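Local coordinates for protein proteolytically activated form of PPO4 Tyrosinase (Agaricus bisporus var. bisporus H97, PDB 4OUA) that uses a pair of copper ions to hydroxylate monophenols and oxidise the resulting diphenols to reactive quinones, the first step of melanin formation, at residues F28-R33 / K106-K111; P129-G134 / D251-F256; G255-G260 / A273-F278. One frame throughout, in Å; residues are numbered along the deposited sequence.

Interaction 1 (F28-R33 / K106-K111)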
# COMPACT_ATOMS: atom_id res chain seq x y z
N PHE A 28 16.37 -6.11 2.06
CA PHE A 28 16.08 -6.31 0.65
C PHE A 28 16.01 -7.79 0.31
O PHE A 28 15.11 -8.23 -0.42
CB PHE A 28 17.12 -5.62 -0.22
CG PHE A 28 16.80 -5.64 -1.69
CD1 PHE A 28 15.73 -4.91 -2.18
CD2 PHE A 28 17.58 -6.37 -2.57
CE1 PHE A 28 15.43 -4.93 -3.53
CE2 PHE A 28 17.29 -6.39 -3.92
CZ PHE A 28 16.21 -5.67 -4.40
N THR A 29 16.96 -8.57 0.83
CA THR A 29 16.97 -10.01 0.62
C THR A 29 15.72 -10.67 1.18
O THR A 29 15.11 -11.52 0.54
CB THR A 29 18.21 -10.66 1.27
OG1 THR A 29 19.39 -10.28 0.56
CG2 THR A 29 18.08 -12.18 1.24
N LEU A 30 15.35 -10.28 2.40
CA LEU A 30 14.18 -10.85 3.06
C LEU A 30 12.90 -10.49 2.32
O LEU A 30 11.96 -11.29 2.26
CB LEU A 30 14.09 -10.38 4.51
CG LEU A 30 15.08 -11.02 5.49
CD1 LEU A 30 14.87 -10.48 6.90
CD2 LEU A 30 14.96 -12.54 5.46
N TYR A 31 12.87 -9.29 1.75
CA TYR A 31 11.70 -8.81 1.03
C TYR A 31 11.52 -9.56 -0.29
O TYR A 31 10.41 -9.95 -0.65
CB TYR A 31 11.80 -7.31 0.79
CG TYR A 31 10.51 -6.68 0.31
CD1 TYR A 31 9.49 -6.37 1.20
CD2 TYR A 31 10.30 -6.39 -1.04
CE1 TYR A 31 8.31 -5.80 0.77
CE2 TYR A 31 9.12 -5.82 -1.48
CZ TYR A 31 8.13 -5.52 -0.57
OH TYR A 31 6.95 -4.96 -0.99
N ILE A 32 12.62 -9.76 -1.01
CA ILE A 32 12.59 -10.47 -2.29
C ILE A 32 12.23 -11.94 -2.09
O ILE A 32 11.53 -12.53 -2.92
CB ILE A 32 13.95 -10.38 -3.01
CG1 ILE A 32 14.32 -8.91 -3.26
CG2 ILE A 32 13.90 -11.15 -4.32
CD1 ILE A 32 13.35 -8.17 -4.14
N ARG A 33 12.72 -12.53 -1.01
CA ARG A 33 12.41 -13.92 -0.70
C ARG A 33 10.97 -14.09 -0.25
O ARG A 33 10.25 -14.96 -0.74
CB ARG A 33 13.36 -14.45 0.38
CG ARG A 33 14.80 -14.59 -0.06
CD ARG A 33 14.93 -15.55 -1.24
NE ARG A 33 16.30 -16.03 -1.41
CZ ARG A 33 16.70 -16.82 -2.41
NH1 ARG A 33 15.83 -17.22 -3.33
NH2 ARG A 33 17.96 -17.20 -2.49
N LYS A 106 9.97 -14.55 8.25
CA LYS A 106 10.47 -15.27 9.41
C LYS A 106 10.94 -16.67 9.01
O LYS A 106 12.01 -17.11 9.41
CB LYS A 106 9.40 -15.37 10.50
CG LYS A 106 9.15 -14.07 11.24
CD LYS A 106 8.07 -14.24 12.30
CE LYS A 106 7.88 -12.97 13.11
NZ LYS A 106 6.79 -13.11 14.10
N GLY A 107 10.12 -17.35 8.23
CA GLY A 107 10.46 -18.67 7.72
C GLY A 107 11.66 -18.59 6.81
O GLY A 107 12.46 -19.53 6.72
N ILE A 108 11.80 -17.47 6.12
CA ILE A 108 12.94 -17.23 5.25
C ILE A 108 14.22 -17.11 6.06
O ILE A 108 15.26 -17.66 5.70
CB ILE A 108 12.76 -15.96 4.40
CG1 ILE A 108 11.56 -16.11 3.46
CG2 ILE A 108 14.03 -15.67 3.61
CD1 ILE A 108 11.66 -17.29 2.52
N ALA A 109 14.13 -16.39 7.18
CA ALA A 109 15.29 -16.12 8.03
C ALA A 109 15.82 -17.38 8.71
O ALA A 109 16.90 -17.37 9.29
CB ALA A 109 14.94 -15.07 9.07
N LYS A 110 15.04 -18.46 8.65
CA LYS A 110 15.44 -19.73 9.25
C LYS A 110 16.19 -20.60 8.25
O LYS A 110 16.84 -21.57 8.63
CB LYS A 110 14.22 -20.48 9.78
CG LYS A 110 13.40 -19.69 10.79
CD LYS A 110 14.30 -19.11 11.88
CE LYS A 110 13.53 -18.15 12.78
NZ LYS A 110 14.42 -17.49 13.77
N LYS A 111 16.10 -20.25 6.97
CA LYS A 111 16.77 -21.01 5.92
C LYS A 111 18.23 -20.60 5.80
O LYS A 111 19.03 -21.30 5.18
CB LYS A 111 16.06 -20.82 4.58
CG LYS A 111 14.63 -21.32 4.56
CD LYS A 111 14.03 -21.19 3.16
CE LYS A 111 12.57 -21.61 3.15
NZ LYS A 111 11.75 -20.76 4.06

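Interaction 2 (P129-G134 / D251-F256). With CU1 (copper (I) ion), chain D.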
# COMPACT_ATOMS: atom_id res chain seq x y z
N PRO A 129 8.26 -0.92 3.00
CA PRO A 129 8.87 0.33 2.55
C PRO A 129 7.89 1.19 1.77
O PRO A 129 6.92 0.66 1.21
CB PRO A 129 10.01 -0.15 1.65
CG PRO A 129 9.57 -1.49 1.17
CD PRO A 129 8.83 -2.10 2.32
N TYR A 130 8.12 2.50 1.72
CA TYR A 130 7.21 3.40 1.03
C TYR A 130 7.88 4.06 -0.16
O TYR A 130 9.09 4.29 -0.17
CB TYR A 130 6.67 4.47 1.99
CG TYR A 130 7.73 5.40 2.56
CD1 TYR A 130 8.15 6.51 1.85
CD2 TYR A 130 8.28 5.17 3.81
CE1 TYR A 130 9.11 7.36 2.36
CE2 TYR A 130 9.24 6.02 4.34
CZ TYR A 130 9.65 7.11 3.61
OH TYR A 130 10.60 7.96 4.12
N TRP A 131 7.07 4.36 -1.17
CA TRP A 131 7.54 4.99 -2.40
C TRP A 131 7.25 6.49 -2.37
O TRP A 131 6.14 6.92 -2.67
CB TRP A 131 6.86 4.33 -3.61
CG TRP A 131 7.21 4.90 -4.94
CD1 TRP A 131 8.30 5.67 -5.25
CD2 TRP A 131 6.46 4.76 -6.15
NE1 TRP A 131 8.27 6.01 -6.58
CE2 TRP A 131 7.15 5.46 -7.16
CE3 TRP A 131 5.27 4.10 -6.48
CZ2 TRP A 131 6.69 5.53 -8.47
CZ3 TRP A 131 4.82 4.17 -7.78
CH2 TRP A 131 5.52 4.88 -8.76
N ASP A 132 8.25 7.28 -2.00
CA ASP A 132 8.09 8.72 -1.87
C ASP A 132 7.89 9.39 -3.23
O ASP A 132 8.80 10.00 -3.78
CB ASP A 132 9.31 9.33 -1.16
CG ASP A 132 9.01 10.67 -0.53
OD1 ASP A 132 8.06 11.35 -0.97
OD2 ASP A 132 9.74 11.04 0.42
N THR A 133 6.67 9.27 -3.75
CA THR A 133 6.35 9.76 -5.09
C THR A 133 6.43 11.28 -5.19
O THR A 133 6.66 11.83 -6.27
CB THR A 133 4.95 9.30 -5.53
OG1 THR A 133 3.97 9.88 -4.67
CG2 THR A 133 4.84 7.78 -5.45
N GLY A 134 6.22 11.96 -4.07
CA GLY A 134 6.22 13.41 -4.04
C GLY A 134 7.61 14.02 -4.09
O GLY A 134 7.77 15.19 -4.43
N ASP A 251 -4.72 9.07 -6.68
CA ASP A 251 -5.22 8.51 -7.93
C ASP A 251 -4.22 8.68 -9.08
O ASP A 251 -4.14 7.83 -9.96
CB ASP A 251 -6.55 9.16 -8.31
CG ASP A 251 -7.66 8.82 -7.34
OD1 ASP A 251 -7.58 7.76 -6.68
OD2 ASP A 251 -8.63 9.60 -7.25
N ASP A 252 -3.47 9.78 -9.05
CA ASP A 252 -2.53 10.09 -10.12
C ASP A 252 -1.45 9.02 -10.28
O ASP A 252 -0.97 8.77 -11.38
CB ASP A 252 -1.87 11.45 -9.88
CG ASP A 252 -2.83 12.61 -10.07
OD1 ASP A 252 -4.05 12.42 -9.84
OD2 ASP A 252 -2.38 13.71 -10.45
N ILE A 253 -1.07 8.38 -9.18
CA ILE A 253 -0.02 7.37 -9.21
C ILE A 253 -0.51 6.08 -9.85
O ILE A 253 0.25 5.37 -10.50
CB ILE A 253 0.53 7.07 -7.81
CG1 ILE A 253 1.01 8.36 -7.14
CG2 ILE A 253 1.67 6.06 -7.90
CD1 ILE A 253 2.09 9.08 -7.91
N HIS A 254 -1.77 5.77 -9.66
CA HIS A 254 -2.37 4.60 -10.29
C HIS A 254 -2.46 4.81 -11.80
O HIS A 254 -2.28 3.87 -12.58
CB HIS A 254 -3.75 4.30 -9.71
CG HIS A 254 -3.71 3.64 -8.37
ND1 HIS A 254 -3.32 2.33 -8.20
CD2 HIS A 254 -4.02 4.10 -7.13
CE1 HIS A 254 -3.39 2.01 -6.91
NE2 HIS A 254 -3.80 3.07 -6.25
N GLY A 255 -2.75 6.04 -12.21
CA GLY A 255 -2.84 6.38 -13.62
C GLY A 255 -1.50 6.34 -14.32
O GLY A 255 -1.38 5.80 -15.41
N PHE A 256 -0.48 6.91 -13.67
CA PHE A 256 0.86 6.96 -14.25
C PHE A 256 1.39 5.57 -14.55
O PHE A 256 2.01 5.34 -15.59
CB PHE A 256 1.82 7.68 -13.30
CG PHE A 256 1.52 9.14 -13.12
CD1 PHE A 256 0.69 9.81 -14.01
CD2 PHE A 256 2.08 9.85 -12.07
CE1 PHE A 256 0.42 11.16 -13.84
CE2 PHE A 256 1.81 11.20 -11.90
CZ PHE A 256 0.98 11.85 -12.79
CU CU1 D . -4.86 2.98 -4.56
O HOH W 1 -6.99 2.22 -4.46

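Interaction 3 (G255-G260 / A273-F278)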
# COMPACT_ATOMS: atom_id res chain seq x y z
N GLY A 255 -2.75 6.04 -12.21
CA GLY A 255 -2.84 6.38 -13.62
C GLY A 255 -1.50 6.34 -14.32
O GLY A 255 -1.38 5.80 -15.41
N PHE A 256 -0.48 6.91 -13.67
CA PHE A 256 0.86 6.96 -14.25
C PHE A 256 1.39 5.57 -14.55
O PHE A 256 2.01 5.34 -15.59
CB PHE A 256 1.82 7.68 -13.30
CG PHE A 256 1.52 9.14 -13.12
CD1 PHE A 256 0.69 9.81 -14.01
CD2 PHE A 256 2.08 9.85 -12.07
CE1 PHE A 256 0.42 11.16 -13.84
CE2 PHE A 256 1.81 11.20 -11.90
CZ PHE A 256 0.98 11.85 -12.79
N VAL A 257 1.15 4.64 -13.63
CA VAL A 257 1.72 3.30 -13.72
C VAL A 257 0.89 2.36 -14.60
O VAL A 257 1.44 1.60 -15.40
CB VAL A 257 1.86 2.66 -12.33
CG1 VAL A 257 2.33 1.22 -12.45
CG2 VAL A 257 2.82 3.47 -11.47
N GLY A 258 -0.43 2.42 -14.46
CA GLY A 258 -1.31 1.49 -15.13
C GLY A 258 -1.80 1.92 -16.50
O GLY A 258 -2.02 1.09 -17.38
N ARG A 259 -1.97 3.23 -16.68
CA ARG A 259 -2.57 3.75 -17.91
C ARG A 259 -1.53 4.06 -18.98
O ARG A 259 -0.79 5.04 -18.89
CB ARG A 259 -3.39 5.01 -17.59
CG ARG A 259 -4.25 5.51 -18.74
CD ARG A 259 -5.34 4.51 -19.09
NE ARG A 259 -6.38 5.11 -19.92
CZ ARG A 259 -6.32 5.20 -21.25
NH1 ARG A 259 -5.27 4.73 -21.90
NH2 ARG A 259 -7.32 5.77 -21.92
N GLY A 260 -1.48 3.21 -20.01
CA GLY A 260 -0.65 3.46 -21.17
C GLY A 260 -1.52 3.79 -22.37
O GLY A 260 -2.32 4.72 -22.32
N ALA A 273 -4.45 -3.93 -7.00
CA ALA A 273 -3.79 -4.53 -5.85
C ALA A 273 -2.81 -5.64 -6.25
O ALA A 273 -1.83 -5.89 -5.55
CB ALA A 273 -4.81 -5.06 -4.87
N PHE A 274 -3.09 -6.29 -7.37
CA PHE A 274 -2.28 -7.42 -7.82
C PHE A 274 -0.88 -7.00 -8.26
O PHE A 274 0.04 -7.82 -8.29
CB PHE A 274 -2.99 -8.16 -8.95
CG PHE A 274 -4.24 -8.87 -8.53
CD1 PHE A 274 -4.18 -10.09 -7.86
CD2 PHE A 274 -5.49 -8.32 -8.78
CE1 PHE A 274 -5.33 -10.74 -7.46
CE2 PHE A 274 -6.64 -8.97 -8.39
CZ PHE A 274 -6.56 -10.18 -7.73
N ASP A 275 -0.71 -5.73 -8.60
CA ASP A 275 0.60 -5.21 -8.95
C ASP A 275 1.40 -4.93 -7.68
O ASP A 275 0.98 -4.14 -6.84
CB ASP A 275 0.48 -3.94 -9.80
CG ASP A 275 1.79 -3.55 -10.47
OD1 ASP A 275 2.86 -3.69 -9.84
OD2 ASP A 275 1.75 -3.11 -11.64
N PRO A 276 2.56 -5.60 -7.53
CA PRO A 276 3.42 -5.50 -6.35
C PRO A 276 3.76 -4.06 -5.94
O PRO A 276 4.00 -3.80 -4.76
CB PRO A 276 4.68 -6.25 -6.77
CG PRO A 276 4.20 -7.23 -7.78
CD PRO A 276 3.10 -6.54 -8.53
N ILE A 277 3.78 -3.14 -6.90
CA ILE A 277 4.13 -1.76 -6.60
C ILE A 277 2.99 -1.05 -5.89
O ILE A 277 3.15 0.06 -5.38
CB ILE A 277 4.50 -0.98 -7.88
CG1 ILE A 277 5.35 0.24 -7.54
CG2 ILE A 277 3.24 -0.58 -8.65
CD1 ILE A 277 5.77 1.05 -8.75
N PHE A 278 1.83 -1.69 -5.86
CA PHE A 278 0.64 -1.15 -5.20
C PHE A 278 0.88 -0.90 -3.72
O PHE A 278 0.36 0.06 -3.15
CB PHE A 278 -0.55 -2.10 -5.40
CG PHE A 278 -1.76 -1.74 -4.59
CD1 PHE A 278 -2.74 -0.91 -5.11
CD2 PHE A 278 -1.94 -2.25 -3.31
CE1 PHE A 278 -3.86 -0.58 -4.36
CE2 PHE A 278 -3.05 -1.93 -2.56
CZ PHE A 278 -4.02 -1.09 -3.09

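Interaction 1 (F28-R33 / K106-K111)
Ile108 meets Leu30 and Arg33 through one methyl group, its CG2. This branch lies 3.5 Å from Arg33 CB and 3.8 Å from Leu30 CD2, and so fills the angle between two side chains that rise from neighbouring places on helix 25-39, three residues apart. The other branch follows the same arginine: CD1 of Ile108 comes to 3.9 Å from Arg33 CB. Leu30 and Ile108 run antiparallel alongside each other, whereas Arg33 and Ile108 lie roughly perpendicular, and Leu30 CD2 continues to a looser contact, 4.4 Å from Ala109 CB. A beta-branched isoleucine suits this place because both its arms start close to the backbone; CG1 beside the backbone N (chi1 -63°) leaves CG2 anti to it, pointing at helix 25-39. The small Ala109 next to it lets Leu30 CD2 lie alongside.

Arg33 takes part only through the aliphatic base of its chain. After CB the chain bends at chi2 (-60°) and carries the guanidinium away from Ile108, past Ile151, Ile159 and Val161 of the two-stranded sheet and toward Asn153 and Tyr154 in its turn. Arginine therefore serves as an apolar filler at its root while its charged end leads away from the contact, and the residue is partly exposed. Leu30 is shared in another direction, touching Trp119 and Ala122 of helix 116-125, and Thr29 OG1 tethers the helix to that sheet through the backbone N of Thr152.

Lys110 and Lys111, which follow Ala109, are exposed. The contact is a buried apolar helix-helix junction at the far end of helix 86-109, the helix that carries the copper ligand His90 in the di-copper tyrosinase fold.

Interaction 2 (P129-G134 / D251-F256)
Ile253 is met on two sides by the 129-134 loop, its CD1 by Thr133 and its CG2 by Trp131. The ends of Thr133 and Ile253 meet head-on, with CB of the threonine 3.7 Å from Ile253 CD1. Trp131 comes in at a slant, its CZ3 3.7 Å from Ile253 CG2. Within the loop, Thr133 CG2 sits 3.5 Å above the centre of the Trp131 ring, so the two loop residues present one joint apolar surface. Isoleucine's forked chain suits it: CG1 lies beside the backbone N (chi1 -55°), sending CD1 to the threonine and CG2 to the indole. With an alanine here both branches are gone, and a gap would probably open between loop and helix, leaving Trp131 CZ3 and Thr133 CB without a partner.

Ile253 is the tight part; the side with Asp251 and Asp252 is partly exposed, Asp252 making a long, weak ion pair with Lys218, and Phe256 stands off from the loop to pack on helix 201-224.

Next to Ile253, His254 turns the other way and binds a copper ion through NE2 at 2.0 Å. With His250 and His282 it forms the three-histidine site corresponding to CuB of the tyrosinase active centre.

Interaction 3 (G255-G260 / A273-F278)
Val257 and Ile277 touch through branches that their first torsions aim at each other. In Val257 the CG1 methyl stands anti to the backbone N (chi1 175°); in Ile277 it is CG1 that takes roughly this position (chi1 -159°), which leaves CG2 as the branch facing the valine. The two methyls come to 4.3 Å, Val257 CG1 to Ile277 CG2, a light apolar contact between backbones whose nearest CA atoms are 9.1 Å apart. Asp275 flanks it, with OD2 4.4 Å from Val257 CG1. A compact valine fits here, since its branching keeps the methyls close to the helix while Met266 also packs on it.

Asp275 suits its place because of its bond to its own chain. Its OD1 accepts from the backbone N of Ile277 at 3.1 Å in a nearly straight bond (171°), the donor approaching on the anti side and somewhat out of the carboxylate plane. This caps an amide at the start of helix 277-295, where backbone donors lack partners from a preceding turn; Phe278 N is answered by Asp275 O at 2.8 Å. The same OD1 makes a salt bridge with Arg191, so the buried carboxylate has a positive partner as well, which probably favours its charged form.

Proline, with no N-H to satisfy, suits the turn leading into the helix. The Phe278 ring meets those of the copper ligands His282 and His56. The contact joins the end of helix 246-258 to the capped start of helix 277-295, which together supply the histidines of one copper site in the di-copper core of tyrosinases.

In the fold
Interactions 2 and 3 belong together near the copper centre. Both draw on helix 246-258, sharing Gly255 and Phe256, and they touch directly: Trp131 CZ3 lies 3.4 Å from Ile277 CD1, so the loop tryptophan bridges the two contacts. Interaction 1 lies farther out, about 26 and 25 Å from them, centre to centre, though Tyr31 on its helix packs against Pro129 of the 129-134 loop. All three are buried and apolar across their interfaces, but their polar company differs. In 28-33/106-111 a charged arginine head is led off toward the loop at Asn153 and Tyr154; in 129-134/251-256 the neighbouring residue grips a metal; in 255-260/273-278 a buried carboxylate caps a helix.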